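Long-range contact in flavin-dependent monooxygenase, oxygenase subunit HsaA (Rhodococcus sp., PDB 2RFQ), which hydroxylates the phenolic secosteroid 3-HSA at the ortho position during cholesterol breakdown, using reduced FMN and molecular oxygen: residues A[167-172]-A[200-205]. Sequence-based numbering, arbitrary orientation.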
ATOM      1  N   VAL A 167      32.897  21.327  -2.624  1.00  9.88           N
ATOM      2  CA  VAL A 167      34.092  20.532  -2.351  1.00 10.03           C
ATOM      3  C   VAL A 167      33.972  19.834  -0.998  1.00  9.64           C
ATOM      4  O   VAL A 167      33.033  20.097  -0.237  1.00 10.12           O
ATOM      5  CB  VAL A 167      35.339  21.455  -2.306  1.00  9.94           C
ATOM      6  CG1 VAL A 167      35.505  22.225  -3.614  1.00  9.90           C
ATOM      7  CG2 VAL A 167      35.222  22.436  -1.138  1.00 10.40           C
ATOM      8  N   SER A 168      34.930  18.959  -0.709  1.00  9.92           N
ATOM      9  CA  SER A 168      35.144  18.484   0.653  1.00 10.01           C
ATOM     10  C   SER A 168      36.450  19.047   1.185  1.00 10.06           C
ATOM     11  O   SER A 168      37.489  18.953   0.525  1.00  9.88           O
ATOM     12  CB  SER A 168      35.203  16.951   0.711  1.00  9.98           C
ATOM     13  OG  SER A 168      33.952  16.389   0.339  1.00  9.81           O
ATOM     14  N   PHE A 169      36.383  19.623   2.382  1.00  9.57           N
ATOM     15  CA  PHE A 169      37.574  20.095   3.081  1.00  9.24           C
ATOM     16  C   PHE A 169      38.039  19.012   4.037  1.00  9.15           C
ATOM     17  O   PHE A 169      37.275  18.573   4.912  1.00  8.57           O
ATOM     18  CB  PHE A 169      37.242  21.360   3.877  1.00  8.70           C
ATOM     19  CG  PHE A 169      36.659  22.471   3.042  1.00  7.34           C
ATOM     20  CD1 PHE A 169      37.487  23.303   2.278  1.00  7.51           C
ATOM     21  CD2 PHE A 169      35.284  22.684   3.017  1.00  8.30           C
ATOM     22  CE1 PHE A 169      36.926  24.313   1.504  1.00  9.14           C
ATOM     23  CE2 PHE A 169      34.719  23.718   2.245  1.00  8.35           C
ATOM     24  CZ  PHE A 169      35.539  24.527   1.499  1.00  9.36           C
ATOM     25  N   LEU A 170      39.296  18.589   3.892  1.00  8.55           N
ATOM     26  CA  LEU A 170      39.879  17.588   4.794  1.00  8.64           C
ATOM     27  C   LEU A 170      40.597  18.334   5.927  1.00  8.84           C
ATOM     28  O   LEU A 170      41.537  19.098   5.672  1.00  9.63           O
ATOM     29  CB  LEU A 170      40.888  16.695   4.035  1.00  8.43           C
ATOM     30  CG  LEU A 170      41.767  15.727   4.854  1.00  8.70           C
ATOM     31  CD1 LEU A 170      40.959  14.611   5.529  1.00 11.01           C
ATOM     32  CD2 LEU A 170      42.882  15.133   3.930  1.00  8.54           C
ATOM     33  N   ILE A 171      40.132  18.129   7.158  1.00  9.16           N
ATOM     34  CA  ILE A 171      40.604  18.901   8.308  1.00  8.81           C
ATOM     35  C   ILE A 171      40.989  17.958   9.455  1.00  8.88           C
ATOM     36  O   ILE A 171      40.224  17.023   9.756  1.00  9.00           O
ATOM     37  CB  ILE A 171      39.508  19.893   8.787  1.00  8.92           C
ATOM     38  CG1 ILE A 171      39.044  20.762   7.606  1.00  9.75           C
ATOM     39  CG2 ILE A 171      40.031  20.748   9.959  1.00  7.25           C
ATOM     40  CD1 ILE A 171      38.131  21.981   7.961  1.00  9.28           C
ATOM     41  N   PRO A 172      42.177  18.170  10.066  1.00  8.83           N
ATOM     42  CA  PRO A 172      42.526  17.273  11.157  1.00  9.32           C
ATOM     43  C   PRO A 172      41.825  17.651  12.449  1.00  9.31           C
ATOM     44  O   PRO A 172      41.454  18.807  12.643  1.00 10.34           O
ATOM     45  CB  PRO A 172      44.039  17.478  11.293  1.00  8.40           C
ATOM     46  CG  PRO A 172      44.221  18.961  10.946  1.00  9.18           C
ATOM     47  CD  PRO A 172      43.247  19.167   9.798  1.00  9.53           C
ATOM     48  N   VAL A 200      39.688  28.344  10.276  1.00 12.52           N
ATOM     49  CA  VAL A 200      40.744  27.353  10.084  1.00 12.21           C
ATOM     50  C   VAL A 200      41.302  27.381   8.671  1.00 11.98           C
ATOM     51  O   VAL A 200      40.548  27.384   7.702  1.00 12.32           O
ATOM     52  CB  VAL A 200      40.193  25.930  10.409  1.00 12.31           C
ATOM     53  CG1 VAL A 200      41.128  24.840   9.896  1.00 12.15           C
ATOM     54  CG2 VAL A 200      39.915  25.782  11.915  1.00 12.70           C
ATOM     55  N   PHE A 201      42.630  27.400   8.566  1.00 11.78           N
ATOM     56  CA  PHE A 201      43.289  27.344   7.284  1.00 11.64           C
ATOM     57  C   PHE A 201      43.314  25.898   6.814  1.00 11.70           C
ATOM     58  O   PHE A 201      43.773  25.018   7.546  1.00 11.65           O
ATOM     59  CB  PHE A 201      44.714  27.878   7.363  1.00 11.86           C
ATOM     60  CG  PHE A 201      45.463  27.708   6.094  1.00 10.98           C
ATOM     61  CD1 PHE A 201      45.150  28.493   4.995  1.00 11.81           C
ATOM     62  CD2 PHE A 201      46.455  26.733   5.972  1.00 10.55           C
ATOM     63  CE1 PHE A 201      45.814  28.328   3.800  1.00 11.75           C
ATOM     64  CE2 PHE A 201      47.135  26.560   4.762  1.00 10.96           C
ATOM     65  CZ  PHE A 201      46.807  27.343   3.675  1.00 11.15           C
ATOM     66  N   VAL A 202      42.835  25.677   5.593  1.00 10.72           N
ATOM     67  CA  VAL A 202      42.888  24.362   4.949  1.00 10.34           C
ATOM     68  C   VAL A 202      43.673  24.516   3.644  1.00  9.92           C
ATOM     69  O   VAL A 202      43.270  25.285   2.760  1.00  9.82           O
ATOM     70  CB  VAL A 202      41.473  23.821   4.681  1.00 10.65           C
ATOM     71  CG1 VAL A 202      41.557  22.447   3.967  1.00  9.41           C
ATOM     72  CG2 VAL A 202      40.687  23.685   6.016  1.00 10.27           C
ATOM     73  N   PRO A 203      44.822  23.816   3.527  1.00  9.65           N
ATOM     74  CA  PRO A 203      45.652  23.980   2.323  1.00  9.67           C
ATOM     75  C   PRO A 203      45.015  23.360   1.081  1.00  9.65           C
ATOM     76  O   PRO A 203      44.256  22.390   1.189  1.00  9.26           O
ATOM     77  CB  PRO A 203      46.937  23.229   2.679  1.00 10.32           C
ATOM     78  CG  PRO A 203      46.481  22.188   3.660  1.00  9.22           C
ATOM     79  CD  PRO A 203      45.419  22.857   4.483  1.00  9.64           C
ATOM     80  N   THR A 204      45.322  23.939  -0.080  1.00 10.13           N
ATOM     81  CA  THR A 204      44.818  23.499  -1.383  1.00  9.88           C
ATOM     82  C   THR A 204      44.822  21.984  -1.566  1.00  9.97           C
ATOM     83  O   THR A 204      43.825  21.400  -2.018  1.00 10.14           O
ATOM     84  CB  THR A 204      45.631  24.150  -2.516  1.00 10.92           C
ATOM     85  OG1 THR A 204      45.513  25.570  -2.396  1.00 11.75           O
ATOM     86  CG2 THR A 204      45.118  23.696  -3.882  1.00 11.26           C
ATOM     87  N   HIS A 205      45.927  21.336  -1.204  1.00  9.95           N
ATOM     88  CA  HIS A 205      46.050  19.890  -1.455  1.00  9.34           C
ATOM     89  C   HIS A 205      45.071  19.045  -0.641  1.00  9.83           C
ATOM     90  O   HIS A 205      44.870  17.877  -0.944  1.00  9.32           O
ATOM     91  CB  HIS A 205      47.503  19.408  -1.277  1.00  9.88           C
ATOM     92  CG  HIS A 205      47.943  19.299   0.150  1.00 10.68           C
ATOM     93  ND1 HIS A 205      48.462  20.364   0.858  1.00 12.79           N
ATOM     94  CD2 HIS A 205      47.963  18.243   0.996  1.00  9.94           C
ATOM     95  CE1 HIS A 205      48.770  19.971   2.080  1.00 11.52           C
ATOM     96  NE2 HIS A 205      48.480  18.685   2.189  1.00 10.48           N
TER
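The backbone carbonyl oxygen of Leu-170 meets a methyl group here: Leu-170 O lies 3.8 Å from Val-202 CG1. This is a van der Waals contact, and no polar bond links the two segments. Val-202 contributes most to the contact, with both methyls. Its CG1 is anti to the backbone N (chi1 179°), which leaves CG2 beside that N and turned to Ile-171. Val-202 CG2 sits 3.6 Å from Ile-171 CD1. It is almost as near to Ile-171 CG1, at 3.7 Å. The two side chains cross at about a right angle, so one methyl of the valine rests across the ethyl arm of the isoleucine. That arm is extended, with chi2 near -170°. The other methyl, CG1, also approaches the rim of the Phe-169 ring roughly level with the ring, and is 4.5 Å from Phe-169 CB. Val-167 CG2, from the same strand, lies over one face of this ring near its outer edge. The second branch of Ile-171 reaches Val-200, with Ile-171 CG2 4.2 Å from Val-200 CG1.

The two strand segments run at 112° to each other, with axes 7.6 Å apart at the closest point. They are packed through side chains and not paired as neighbours. The contact lies in the beta domain of the acyl-CoA dehydrogenase-like fold. Ser-168 touches Tyr-120, a probable FMN-binding residue by analogy with relatives. After Val-202 the chain turns through Thr-204 and His-205 into strand 207-209, which pairs antiparallel with strand 162-172, as does strand 150-159, while strand 200-203 pairs with strand 132-142. Val-207 touches both Phe-169 and Val-202, and helix 101-108 packs on Leu-170 through Ala-103 and Val-107.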